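Local coordinates for protein L-lactate dehydrogenase (Trichomonas vaginalis, PDB 4UUL) that acts as an NAD-dependent lactate dehydrogenase of the malate dehydrogenase family, probably interconverting pyruvate and L-lactate, at residues Lys78-Ala83 / Pro121-Leu126; Tyr114-Ala119 / His142-Lys147; Val177-Val182 / Gly262-Met267; Leu194-Phe199 / Glu301-Asn306. The protein carries 1 engineered substitution. All blocks are in the same frame, centred on the assembly; numbering follows the deposited sequence.

Contact 1 of 4, residues Lys78-Ala83 / Pro121-Leu126; sequences KDIDCA and PSVKVL
Cys82 pairs with Lys124, and Ala83 with Val125, as neighbouring parallel strands. They are the two strands of a beta-alpha-beta unit in the Rossmann-type NAD-binding domain, joined by helix 97-118. Three backbone bonds hold the register. Lys124 N donates to Asp81 O at 3.0 Å. Ala83 N then donates to Lys124 O at 2.9 Å. Leu126 N donates to Ala83 O at 2.9 Å. The Asp81 carbonyl is also approached by the CA of Val123, at 3.3 Å.

At the start of the pair the side chains of Ile80 and Val123 meet. Ile80 CG1 lies 3.9 Å from Val123 CG2, and the two side chains come together at a slant. CG2 is the Val123 methyl that stands anti to the backbone N, and this turns it to Ile80. Cys82 and Lys124 share one face of the sheet, with Ala83 and Val125 on the opposite face; helix 242-257 covers the first. Lys124 NZ reaches the carbonyls of Trp255 and Gly295. Asp81 is held by His6 N through OD2 and by a salt bridge from OD1 to Lys120. One water also donates to Asp81 OD1, at 2.7 Å, and hydrogen-bonds Ser122 OG at 2.6 Å.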
loop_
_atom_site.group_PDB
_atom_site.type_symbol
_atom_site.label_atom_id
_atom_site.label_comp_id
_atom_site.label_asym_id
_atom_site.label_seq_id
_atom_site.Cartn_x
_atom_site.Cartn_y
_atom_site.Cartn_z
ATOM N N LYS B 78 11.852 15.637 -15.673
ATOM C CA LYS B 78 13.157 16.269 -15.483
ATOM C C LYS B 78 14.036 15.524 -14.479
ATOM O O LYS B 78 13.720 15.416 -13.299
ATOM C CB LYS B 78 13.019 17.735 -15.098
ATOM C CG LYS B 78 14.349 18.439 -15.049
ATOM C CD LYS B 78 14.159 19.938 -14.842
ATOM C CE LYS B 78 15.499 20.667 -14.739
ATOM N NZ LYS B 78 15.353 22.157 -14.625
ATOM N N ASP B 79 15.142 15.010 -14.973
ATOM C CA ASP B 79 16.204 14.402 -14.183
ATOM C C ASP B 79 15.716 13.212 -13.362
ATOM O O ASP B 79 16.299 12.905 -12.303
ATOM C CB ASP B 79 16.922 15.440 -13.311
ATOM C CG ASP B 79 17.600 16.538 -14.131
ATOM O OD1 ASP B 79 18.025 16.262 -15.264
ATOM O OD2 ASP B 79 17.724 17.664 -13.640
ATOM N N ILE B 80 14.734 12.479 -13.870
ATOM C CA ILE B 80 14.278 11.288 -13.170
ATOM C C ILE B 80 15.266 10.131 -13.257
ATOM O O ILE B 80 15.939 9.962 -14.273
ATOM C CB ILE B 80 12.849 10.875 -13.567
ATOM C CG1 ILE B 80 12.764 10.526 -15.062
ATOM C CG2 ILE B 80 11.869 11.981 -13.161
ATOM C CD1 ILE B 80 11.484 9.837 -15.415
ATOM N N ASP B 81 15.297 9.309 -12.205
ATOM C CA ASP B 81 16.083 8.074 -12.113
ATOM C C ASP B 81 15.297 6.818 -12.548
ATOM O O ASP B 81 15.854 5.866 -13.052
ATOM C CB ASP B 81 16.542 7.867 -10.675
ATOM C CG ASP B 81 17.529 8.936 -10.245
ATOM O OD1 ASP B 81 18.682 8.899 -10.705
ATOM O OD2 ASP B 81 17.139 9.800 -9.465
ATOM N N CYS B 82 14.001 6.827 -12.313
ATOM C CA CYS B 82 13.149 5.730 -12.778
ATOM C C CYS B 82 11.704 6.216 -13.015
ATOM O O CYS B 82 11.327 7.300 -12.544
ATOM C CB CYS B 82 13.217 4.474 -11.892
ATOM S SG CYS B 82 12.460 4.675 -10.277
ATOM N N ALA B 83 10.931 5.427 -13.761
ATOM C CA ALA B 83 9.596 5.784 -14.096
ATOM C C ALA B 83 8.716 4.573 -14.113
ATOM O O ALA B 83 9.059 3.506 -14.632
ATOM C CB ALA B 83 9.555 6.422 -15.499
ATOM N N PRO B 121 20.144 9.953 -18.342
ATOM C CA PRO B 121 20.459 8.895 -19.310
ATOM C C PRO B 121 20.402 7.505 -18.702
ATOM O O PRO B 121 20.353 6.527 -19.430
ATOM C CB PRO B 121 21.898 9.229 -19.758
ATOM C CG PRO B 121 22.086 10.627 -19.459
ATOM C CD PRO B 121 21.208 10.975 -18.306
ATOM N N SER B 122 20.450 7.434 -17.374
ATOM C CA SER B 122 20.411 6.183 -16.631
ATOM C C SER B 122 19.012 5.751 -16.246
ATOM O O SER B 122 18.825 4.734 -15.579
ATOM C CB SER B 122 21.264 6.298 -15.385
ATOM O OG SER B 122 20.918 7.477 -14.678
ATOM N N VAL B 123 18.011 6.500 -16.680
ATOM C CA VAL B 123 16.639 6.225 -16.240
ATOM C C VAL B 123 16.213 4.778 -16.509
ATOM O O VAL B 123 16.459 4.241 -17.589
ATOM C CB VAL B 123 15.613 7.230 -16.896
ATOM C CG1 VAL B 123 15.564 7.054 -18.419
ATOM C CG2 VAL B 123 14.213 7.173 -16.283
ATOM N N LYS B 124 15.506 4.179 -15.564
ATOM C CA LYS B 124 14.901 2.879 -15.745
ATOM C C LYS B 124 13.375 3.057 -15.873
ATOM O O LYS B 124 12.691 3.456 -14.919
ATOM C CB LYS B 124 15.276 1.928 -14.581
ATOM C CG LYS B 124 16.766 1.601 -14.605
ATOM C CD LYS B 124 17.265 0.621 -13.600
ATOM C CE LYS B 124 18.636 0.117 -14.055
ATOM N NZ LYS B 124 19.130 -0.912 -13.227
ATOM N N VAL B 125 12.866 2.724 -17.041
ATOM C CA VAL B 125 11.502 2.961 -17.428
ATOM C C VAL B 125 10.770 1.618 -17.451
ATOM O O VAL B 125 11.063 0.747 -18.254
ATOM C CB VAL B 125 11.417 3.592 -18.835
ATOM C CG1 VAL B 125 9.985 3.883 -19.225
ATOM C CG2 VAL B 125 12.288 4.821 -18.904
ATOM N N LEU B 126 9.809 1.477 -16.537
ATOM C CA LEU B 126 8.952 0.316 -16.432
ATOM C C LEU B 126 7.575 0.644 -16.997
ATOM O O LEU B 126 6.842 1.471 -16.450
ATOM C CB LEU B 126 8.827 -0.110 -14.987
ATOM C CG LEU B 126 7.886 -1.286 -14.725
ATOM C CD1 LEU B 126 8.230 -2.516 -15.576
ATOM C CD2 LEU B 126 7.890 -1.653 -13.253
HETATM O O HOH W 1 18.236 4.708 -12.198
HETATM O O HOH W 2 19.669 7.097 -12.398
#

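Contact 2 of 4, residues Tyr114-Ala119 / His142-Lys147; sequences YLSKWA and HAKNLK
The last turn of helix 97-118 rests on a type I beta turn, Ala143-Leu146, through Ser116 and Leu115. This turn lies in the loop between helix 132-141 and strand 151-153. The contact thus joins two consecutive helical connections of the NAD-binding domain, away from the annotated sites.

Ser116 is the centre. Its OG stands anti to its own backbone N (chi1 179°), and this carries the oxygen out to the turn. There it accepts a hydrogen bond from Asn145 N at 2.8 Å, with an N-H...O angle of 155°. Lys144 N is also near this oxygen, but its angle is too poor for a bond. Ser116 CB packs on the backbone of the turn, 3.7 Å from Ala143 CA. The Asn145 side chain leans back over the helix end. Its ND2 makes a weak hydrogen bond to Ser116 O, at 3.5 Å.

Beside this polar patch lies an apolar one. Leu146 CD1 comes up to Leu115 CB at 3.8 Å. The same two leucines, with Ala143, rest on Phe151 of strand 151-153, and Leu146 also touches Val123.

Leu146 N closes the turn on Ala143 O at 3.1 Å. The neighbouring N-H, that of Asn145, is the one given to the serine. A single buried hydroxyl therefore accepts from the Asn145 N-H of the turn, while the weak amide bond of Asn145 adds a second, looser tie to the backbone of the helix end.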
loop_
_atom_site.group_PDB
_atom_site.type_symbol
_atom_site.label_atom_id
_atom_site.label_comp_id
_atom_site.label_asym_id
_atom_site.label_seq_id
_atom_site.Cartn_x
_atom_site.Cartn_y
_atom_site.Cartn_z
ATOM N N TYR B 114 9.654 12.657 -24.348
ATOM C CA TYR B 114 9.841 13.381 -23.084
ATOM C C TYR B 114 10.984 12.728 -22.280
ATOM O O TYR B 114 11.793 13.409 -21.664
ATOM C CB TYR B 114 8.583 13.337 -22.259
ATOM C CG TYR B 114 7.359 13.954 -22.858
ATOM C CD1 TYR B 114 7.439 15.064 -23.688
ATOM C CD2 TYR B 114 6.100 13.429 -22.572
ATOM C CE1 TYR B 114 6.294 15.661 -24.221
ATOM C CE2 TYR B 114 4.966 13.989 -23.111
ATOM C CZ TYR B 114 5.061 15.106 -23.923
ATOM O OH TYR B 114 3.950 15.691 -24.463
ATOM N N LEU B 115 11.029 11.398 -22.227
ATOM C CA LEU B 115 12.097 10.710 -21.531
ATOM C C LEU B 115 13.472 11.079 -22.079
ATOM O O LEU B 115 14.403 11.375 -21.351
ATOM C CB LEU B 115 11.909 9.200 -21.602
ATOM C CG LEU B 115 10.755 8.646 -20.773
ATOM C CD1 LEU B 115 10.304 7.267 -21.281
ATOM C CD2 LEU B 115 11.231 8.500 -19.307
ATOM N N SER B 116 13.603 10.991 -23.386
ATOM C CA SER B 116 14.857 11.294 -24.025
ATOM C C SER B 116 15.286 12.728 -23.732
ATOM O O SER B 116 16.453 13.001 -23.442
ATOM C CB SER B 116 14.763 11.066 -25.516
ATOM O OG SER B 116 15.996 11.388 -26.134
ATOM N N LYS B 117 14.341 13.655 -23.816
ATOM C CA LYS B 117 14.650 15.073 -23.655
ATOM C C LYS B 117 15.078 15.401 -22.227
ATOM O O LYS B 117 15.996 16.173 -22.031
ATOM C CB LYS B 117 13.422 15.902 -24.031
ATOM C CG LYS B 117 13.593 17.399 -24.138
ATOM C CD LYS B 117 12.432 17.982 -24.927
ATOM C CE LYS B 117 12.536 19.502 -25.035
ATOM N NZ LYS B 117 13.789 19.947 -25.717
ATOM N N TRP B 118 14.393 14.837 -21.235
ATOM C CA TRP B 118 14.500 15.327 -19.873
ATOM C C TRP B 118 14.996 14.362 -18.805
ATOM O O TRP B 118 15.502 14.795 -17.758
ATOM C CB TRP B 118 13.148 15.905 -19.486
ATOM C CG TRP B 118 12.790 17.107 -20.231
ATOM C CD1 TRP B 118 13.555 18.250 -20.410
ATOM C CD2 TRP B 118 11.549 17.356 -20.879
ATOM N NE1 TRP B 118 12.858 19.147 -21.137
ATOM C CE2 TRP B 118 11.627 18.637 -21.443
ATOM C CE3 TRP B 118 10.380 16.620 -21.042
ATOM C CZ2 TRP B 118 10.576 19.204 -22.154
ATOM C CZ3 TRP B 118 9.329 17.188 -21.738
ATOM C CH2 TRP B 118 9.439 18.463 -22.291
ATOM N N ALA B 119 14.787 13.065 -18.984
ATOM C CA ALA B 119 15.168 12.112 -17.943
ATOM C C ALA B 119 16.692 11.964 -17.894
ATOM O O ALA B 119 17.404 12.273 -18.841
ATOM C CB ALA B 119 14.485 10.763 -18.170
ATOM N N HIS B 142 11.179 5.897 -29.909
ATOM C CA HIS B 142 11.053 7.340 -29.977
ATOM C C HIS B 142 11.808 8.077 -28.875
ATOM O O HIS B 142 11.563 9.242 -28.634
ATOM C CB HIS B 142 9.583 7.721 -30.017
ATOM C CG HIS B 142 8.920 7.264 -31.276
ATOM N ND1 HIS B 142 8.272 6.056 -31.393
ATOM C CD2 HIS B 142 8.818 7.867 -32.491
ATOM C CE1 HIS B 142 7.817 5.914 -32.625
ATOM N NE2 HIS B 142 8.131 6.994 -33.313
ATOM N N ALA B 143 12.777 7.392 -28.273
ATOM C CA ALA B 143 13.595 7.990 -27.228
ATOM C C ALA B 143 15.052 8.047 -27.713
ATOM O O ALA B 143 15.893 7.182 -27.425
ATOM C CB ALA B 143 13.480 7.167 -25.948
ATOM N N LYS B 144 15.382 9.090 -28.451
ATOM C CA LYS B 144 16.592 9.049 -29.259
ATOM C C LYS B 144 17.885 9.019 -28.451
ATOM O O LYS B 144 18.879 8.452 -28.906
ATOM C CB LYS B 144 16.587 10.208 -30.230
ATOM C CG LYS B 144 16.918 11.541 -29.641
ATOM C CD LYS B 144 16.784 12.647 -30.701
ATOM C CE LYS B 144 17.007 14.031 -30.115
ATOM N NZ LYS B 144 16.984 15.084 -31.160
ATOM N N ASN B 145 17.882 9.609 -27.253
ATOM C CA ASN B 145 19.081 9.662 -26.415
ATOM C C ASN B 145 19.135 8.523 -25.381
ATOM O O ASN B 145 20.054 8.493 -24.544
ATOM C CB ASN B 145 19.144 10.979 -25.625
ATOM C CG ASN B 145 19.263 12.185 -26.499
ATOM O OD1 ASN B 145 19.873 12.134 -27.547
ATOM N ND2 ASN B 145 18.704 13.315 -26.044
ATOM N N LEU B 146 18.194 7.593 -25.447
ATOM C CA LEU B 146 18.171 6.435 -24.546
ATOM C C LEU B 146 18.457 5.143 -25.321
ATOM O O LEU B 146 18.637 5.158 -26.547
ATOM C CB LEU B 146 16.852 6.374 -23.756
ATOM C CG LEU B 146 16.582 7.589 -22.888
ATOM C CD1 LEU B 146 15.222 7.476 -22.235
ATOM C CD2 LEU B 146 17.636 7.712 -21.808
ATOM N N LYS B 147 18.555 4.044 -24.590
ATOM C CA LYS B 147 19.023 2.766 -25.114
ATOM C C LYS B 147 18.078 1.664 -24.670
ATOM O O LYS B 147 17.233 1.860 -23.781
ATOM C CB LYS B 147 20.433 2.470 -24.606
ATOM C CG LYS B 147 21.423 3.543 -24.995
ATOM C CD LYS B 147 21.742 3.535 -26.473
ATOM C CE LYS B 147 22.919 4.489 -26.800
ATOM N NZ LYS B 147 22.673 5.923 -26.381
#

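Contact 3 of 4, residues Val177-Val182 / Gly262-Met267; sequences VHDIIV and GEVLSM
Val264 meets Asp179, and Ser266 meets Val182, where strand 265-270 of one antiparallel sheet meets strand 177-183 of another in the C-terminal domain of this lactate/malate dehydrogenase fold. Before them, Gly262 is linked through water. Its O accepts from two waters. One of them is bonded to His178 ND1, in the plane of the ring. The second donates to Asp179 OD1 at 2.9 Å.

Val264 comes next and points at the first strand. Its CG2 touches Asp179 OD1 at 3.6 Å, the two side chains crossing at about a right angle. A third water donates to both Val264 O and Ile180 O, and lies 2.8 Å from Ile180 O. Val264 O also accepts from Gln159 NE2. The side chains of Leu265 and Met267, which flank Ser266 in sequence, turn to helix 242-257.

Ser266 makes the direct bond, to Val182, whose side chain is about 6 Å from that of His186, the predicted proton acceptor. Ser266 OG passes 3.9 Å from Ile181 CG2. It also bonds to Gln159 OE1, so this glutamine grips both Val264 and Ser266. OG stands anti to the carbonyl carbon (chi1 -61°), which brings it to Val182 N. Val182 N donates to Ser266 OG at 2.9 Å, with an almost straight N-H...O angle of 177°.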
loop_
_atom_site.group_PDB
_atom_site.type_symbol
_atom_site.label_atom_id
_atom_site.label_comp_id
_atom_site.label_asym_id
_atom_site.label_seq_id
_atom_site.Cartn_x
_atom_site.Cartn_y
_atom_site.Cartn_z
ATOM N N VAL B 177 7.622 -23.796 -4.958
ATOM C CA VAL B 177 7.455 -23.962 -6.406
ATOM C C VAL B 177 8.548 -23.111 -7.019
ATOM O O VAL B 177 8.890 -22.081 -6.468
ATOM C CB VAL B 177 6.077 -23.510 -6.867
ATOM C CG1 VAL B 177 5.908 -23.678 -8.372
ATOM C CG2 VAL B 177 4.995 -24.272 -6.117
ATOM N N HIS B 178 9.090 -23.560 -8.143
ATOM C CA HIS B 178 10.248 -22.937 -8.766
ATOM C C HIS B 178 10.115 -22.934 -10.274
ATOM O O HIS B 178 9.621 -23.888 -10.851
ATOM C CB HIS B 178 11.510 -23.732 -8.393
ATOM C CG HIS B 178 11.695 -23.871 -6.924
ATOM N ND1 HIS B 178 12.287 -22.898 -6.146
ATOM C CD2 HIS B 178 11.327 -24.859 -6.080
ATOM C CE1 HIS B 178 12.289 -23.295 -4.880
ATOM N NE2 HIS B 178 11.709 -24.481 -4.816
ATOM N N ASP B 179 10.606 -21.869 -10.878
ATOM C CA ASP B 179 10.835 -21.800 -12.327
ATOM C C ASP B 179 9.578 -21.832 -13.171
ATOM O O ASP B 179 9.602 -22.331 -14.300
ATOM C CB ASP B 179 11.833 -22.869 -12.777
ATOM C CG ASP B 179 13.184 -22.676 -12.166
ATOM O OD1 ASP B 179 13.592 -21.523 -11.919
ATOM O OD2 ASP B 179 13.842 -23.695 -11.905
ATOM N N ILE B 180 8.502 -21.238 -12.686
ATOM C CA ILE B 180 7.374 -20.846 -13.546
ATOM C C ILE B 180 7.763 -19.589 -14.324
ATOM O O ILE B 180 8.341 -18.674 -13.756
ATOM C CB ILE B 180 6.104 -20.593 -12.718
ATOM C CG1 ILE B 180 5.655 -21.890 -12.050
ATOM C CG2 ILE B 180 5.017 -19.971 -13.585
ATOM C CD1 ILE B 180 4.461 -21.697 -11.125
ATOM N N ILE B 181 7.450 -19.548 -15.627
ATOM C CA ILE B 181 7.855 -18.416 -16.441
ATOM C C ILE B 181 6.676 -17.946 -17.278
ATOM O O ILE B 181 5.920 -18.767 -17.801
ATOM C CB ILE B 181 8.982 -18.822 -17.416
ATOM C CG1 ILE B 181 10.139 -19.484 -16.665
ATOM C CG2 ILE B 181 9.427 -17.619 -18.258
ATOM C CD1 ILE B 181 11.074 -20.208 -17.599
ATOM N N VAL B 182 6.559 -16.626 -17.439
ATOM C CA VAL B 182 5.599 -16.059 -18.372
ATOM C C VAL B 182 6.408 -15.465 -19.525
ATOM O O VAL B 182 7.268 -14.619 -19.298
ATOM C CB VAL B 182 4.748 -14.971 -17.677
ATOM C CG1 VAL B 182 4.014 -14.256 -18.678
ATOM C CG2 VAL B 182 3.868 -15.635 -16.647
ATOM N N GLY B 262 18.954 -17.868 -7.257
ATOM C CA GLY B 262 17.940 -18.808 -7.677
ATOM C C GLY B 262 16.667 -18.134 -8.161
ATOM O O GLY B 262 15.797 -18.776 -8.769
ATOM N N GLU B 263 16.538 -16.823 -7.933
ATOM C CA GLU B 263 15.330 -16.121 -8.318
ATOM C C GLU B 263 15.245 -15.874 -9.830
ATOM O O GLU B 263 16.219 -15.469 -10.445
ATOM C CB GLU B 263 15.257 -14.792 -7.594
ATOM C CG GLU B 263 13.944 -14.046 -7.772
ATOM C CD GLU B 263 13.850 -12.807 -6.890
ATOM O OE1 GLU B 263 14.888 -12.127 -6.679
ATOM O OE2 GLU B 263 12.749 -12.571 -6.353
ATOM N N VAL B 264 14.082 -16.172 -10.391
ATOM C CA VAL B 264 13.814 -16.019 -11.800
ATOM C C VAL B 264 12.552 -15.180 -11.931
ATOM O O VAL B 264 11.452 -15.611 -11.519
ATOM C CB VAL B 264 13.632 -17.376 -12.503
ATOM C CG1 VAL B 264 13.260 -17.172 -13.959
ATOM C CG2 VAL B 264 14.945 -18.173 -12.409
ATOM N N LEU B 265 12.716 -13.957 -12.465
ATOM C CA LEU B 265 11.587 -13.050 -12.643
ATOM C C LEU B 265 11.284 -12.841 -14.122
ATOM O O LEU B 265 12.174 -12.467 -14.899
ATOM C CB LEU B 265 11.891 -11.682 -12.042
ATOM C CG LEU B 265 12.191 -11.653 -10.523
ATOM C CD1 LEU B 265 12.327 -10.241 -10.047
ATOM C CD2 LEU B 265 11.183 -12.424 -9.703
ATOM N N SER B 266 10.048 -13.080 -14.497
ATOM C CA SER B 266 9.628 -12.788 -15.861
ATOM C C SER B 266 9.601 -11.267 -16.007
ATOM O O SER B 266 9.049 -10.571 -15.161
ATOM C CB SER B 266 8.234 -13.353 -16.084
ATOM O OG SER B 266 8.192 -14.776 -15.924
ATOM N N MET B 267 10.245 -10.794 -17.066
ATOM C CA MET B 267 10.301 -9.394 -17.369
ATOM C C MET B 267 10.238 -9.187 -18.893
ATOM O O MET B 267 10.919 -9.894 -19.634
ATOM C CB MET B 267 11.623 -8.787 -16.869
ATOM C CG MET B 267 11.810 -8.859 -15.379
ATOM S SD MET B 267 13.430 -8.203 -14.872
ATOM C CE MET B 267 13.076 -7.624 -13.281
HETATM O O HOH W 3 13.770 -20.703 -7.300
HETATM O O HOH W 4 16.000 -20.960 -10.417
HETATM O O HOH W 5 10.178 -18.147 -11.728
#

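Contact 4 of 4, residues Leu194-Phe199 / Glu301-Asn306; sequences LTQATF and EGFKVN
The Gln196 amide meets the Phe303 ring at its edge. OE1 lies near the ring plane, 3.5 Å from Phe303 CD1, and the amide and ring planes are 64° apart. Gln196 CG stands off one face, beyond the rim, 3.5 Å from Phe303 CD1. Ile181 of strand 177-183 touches both side chains.

Beyond the ring, the amide pairs with both backbone polar atoms of Lys304, its N and its O. Gln196 OE1 accepts from Lys304 N at 3.0 Å, with the donor tilted 29° from the carbonyl plane. Gln196 NE2 donates to Lys304 O at 2.9 Å, and this oxygen lies almost in the amide plane. A bend at chi2 (-67°) folds the glutamine back to reach these atoms.

A water fills the next position along the loop. It donates to Thr195 OG1 and, at 2.7 Å, to Lys304 O. It accepts from Asn306 N. Asn306 ND2 comes to 3.9 Å from Thr195 CG2, while its OD1 caps Leu309 N. The contact thus ties the turn before strand 198-201 to the loop that leads into helix 307-337 in the C-terminal domain.

Asp193, just before the first segment, holds both polar side chains: OD2 accepts from Gln196 NE2 and OD1 bonds Thr195 OG1. The carboxylate may also polarise the amide. The paired bonds to Lys304, with the one to Asp193, fix the rotation of the glutamine amide, which meets the loop backbone through its OE1/NE2 end.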
loop_
_atom_site.group_PDB
_atom_site.type_symbol
_atom_site.label_atom_id
_atom_site.label_comp_id
_atom_site.label_asym_id
_atom_site.label_seq_id
_atom_site.Cartn_x
_atom_site.Cartn_y
_atom_site.Cartn_z
ATOM N N LEU B 194 4.738 -23.908 -17.625
ATOM C CA LEU B 194 4.989 -24.777 -16.505
ATOM C C LEU B 194 5.983 -25.862 -16.812
ATOM O O LEU B 194 6.223 -26.710 -15.945
ATOM C CB LEU B 194 3.681 -25.400 -16.018
ATOM C CG LEU B 194 2.615 -24.417 -15.538
ATOM C CD1 LEU B 194 1.380 -25.153 -14.974
ATOM C CD2 LEU B 194 3.164 -23.352 -14.545
ATOM N N THR B 195 6.509 -25.911 -18.029
ATOM C CA THR B 195 7.357 -27.054 -18.442
ATOM C C THR B 195 8.739 -27.108 -17.803
ATOM O O THR B 195 9.379 -28.156 -17.857
ATOM C CB THR B 195 7.492 -27.170 -19.960
ATOM O OG1 THR B 195 8.270 -26.100 -20.452
ATOM C CG2 THR B 195 6.149 -27.178 -20.625
ATOM N N GLN B 196 9.193 -26.001 -17.201
ATOM C CA GLN B 196 10.442 -25.993 -16.448
ATOM C C GLN B 196 10.202 -26.224 -14.965
ATOM O O GLN B 196 11.135 -26.518 -14.228
ATOM C CB GLN B 196 11.159 -24.655 -16.526
ATOM C CG GLN B 196 10.936 -23.836 -17.796
ATOM C CD GLN B 196 11.534 -24.458 -19.042
ATOM O OE1 GLN B 196 12.529 -25.244 -19.002
ATOM N NE2 GLN B 196 10.992 -24.056 -20.176
ATOM N N ALA B 197 8.960 -26.092 -14.523
ATOM C CA ALA B 197 8.717 -25.858 -13.110
ATOM C C ALA B 197 8.890 -27.107 -12.254
ATOM O O ALA B 197 8.546 -28.236 -12.655
ATOM C CB ALA B 197 7.330 -25.303 -12.916
ATOM N N THR B 198 9.416 -26.882 -11.064
ATOM C CA THR B 198 9.555 -27.941 -10.079
ATOM C C THR B 198 8.901 -27.507 -8.775
ATOM O O THR B 198 8.589 -26.335 -8.574
ATOM C CB THR B 198 11.021 -28.296 -9.786
ATOM O OG1 THR B 198 11.766 -27.108 -9.471
ATOM C CG2 THR B 198 11.658 -29.013 -10.989
ATOM N N PHE B 199 8.618 -28.488 -7.913
ATOM C CA PHE B 199 8.078 -28.182 -6.605
ATOM C C PHE B 199 8.595 -29.210 -5.612
ATOM O O PHE B 199 8.906 -30.342 -5.971
ATOM C CB PHE B 199 6.555 -28.149 -6.630
ATOM C CG PHE B 199 5.889 -29.495 -6.746
ATOM C CD1 PHE B 199 5.872 -30.203 -7.938
ATOM C CD2 PHE B 199 5.291 -30.062 -5.631
ATOM C CE1 PHE B 199 5.283 -31.448 -8.005
ATOM C CE2 PHE B 199 4.702 -31.310 -5.704
ATOM C CZ PHE B 199 4.678 -31.982 -6.901
ATOM N N GLU B 301 19.786 -18.501 -18.705
ATOM C CA GLU B 301 20.106 -19.571 -19.641
ATOM C C GLU B 301 19.708 -20.928 -19.083
ATOM O O GLU B 301 19.593 -21.064 -17.885
ATOM C CB GLU B 301 21.614 -19.589 -19.925
ATOM C CG GLU B 301 22.164 -18.270 -20.416
ATOM C CD GLU B 301 22.615 -18.261 -21.855
ATOM O OE1 GLU B 301 23.112 -19.280 -22.359
ATOM O OE2 GLU B 301 22.531 -17.198 -22.483
ATOM N N GLY B 302 19.520 -21.927 -19.939
ATOM C CA GLY B 302 19.438 -23.292 -19.470
ATOM C C GLY B 302 18.051 -23.875 -19.436
ATOM O O GLY B 302 17.878 -25.051 -19.198
ATOM N N PHE B 303 17.034 -23.070 -19.680
ATOM C CA PHE B 303 15.693 -23.614 -19.792
ATOM C C PHE B 303 15.549 -24.382 -21.105
ATOM O O PHE B 303 16.281 -24.163 -22.077
ATOM C CB PHE B 303 14.637 -22.515 -19.624
ATOM C CG PHE B 303 14.581 -21.969 -18.189
ATOM C CD1 PHE B 303 14.264 -22.837 -17.145
ATOM C CD2 PHE B 303 14.861 -20.645 -17.914
ATOM C CE1 PHE B 303 14.248 -22.381 -15.830
ATOM C CE2 PHE B 303 14.818 -20.174 -16.612
ATOM C CZ PHE B 303 14.516 -21.032 -15.573
ATOM N N LYS B 304 14.597 -25.303 -21.130
ATOM C CA LYS B 304 14.428 -26.203 -22.269
ATOM C C LYS B 304 13.218 -25.799 -23.061
ATOM O O LYS B 304 12.193 -25.388 -22.501
ATOM C CB LYS B 304 14.228 -27.616 -21.775
ATOM C CG LYS B 304 15.482 -28.190 -21.118
ATOM C CD LYS B 304 15.415 -29.704 -20.962
ATOM C CE LYS B 304 14.338 -30.123 -19.966
ATOM N NZ LYS B 304 14.513 -31.554 -19.559
ATOM N N VAL B 305 13.335 -25.900 -24.370
ATOM C CA VAL B 305 12.239 -25.550 -25.239
ATOM C C VAL B 305 11.728 -26.812 -25.955
ATOM O O VAL B 305 12.280 -27.245 -26.955
ATOM C CB VAL B 305 12.638 -24.475 -26.258
ATOM C CG1 VAL B 305 11.418 -24.067 -27.093
ATOM C CG2 VAL B 305 13.226 -23.236 -25.565
ATOM N N ASN B 306 10.644 -27.387 -25.426
ATOM C CA ASN B 306 10.021 -28.550 -26.030
ATOM C C ASN B 306 9.156 -28.094 -27.198
ATOM O O ASN B 306 9.069 -26.907 -27.497
ATOM C CB ASN B 306 9.285 -29.472 -25.029
ATOM C CG ASN B 306 8.064 -28.846 -24.410
ATOM O OD1 ASN B 306 7.571 -27.784 -24.822
ATOM N ND2 ASN B 306 7.570 -29.488 -23.367
HETATM O O HOH W 6 9.909 -26.791 -22.561
#

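How the contacts relate
The contacts form two pairs, one in each domain. Contacts 1 and 2 belong to the NAD-binding domain, with centres 9 Å apart. Their segments alternate along the chain. Leu115 CD2 packs on Val125 CG2, so helix 97-118 is seated on a strand it connects; Ile80 and Ala119 pack between the adjoining loops. Contacts 3 and 4 come later, in the C-terminal domain, with centres 10 Å apart. They also alternate, and strands 177-183 and 198-201 are neighbours in one sheet. His178 N probably bonds Thr198 O there. The pairs do not touch; contacts 1 and 3 are 25 Å apart between centres. Each pair joins elements within one domain, and neither spans the two.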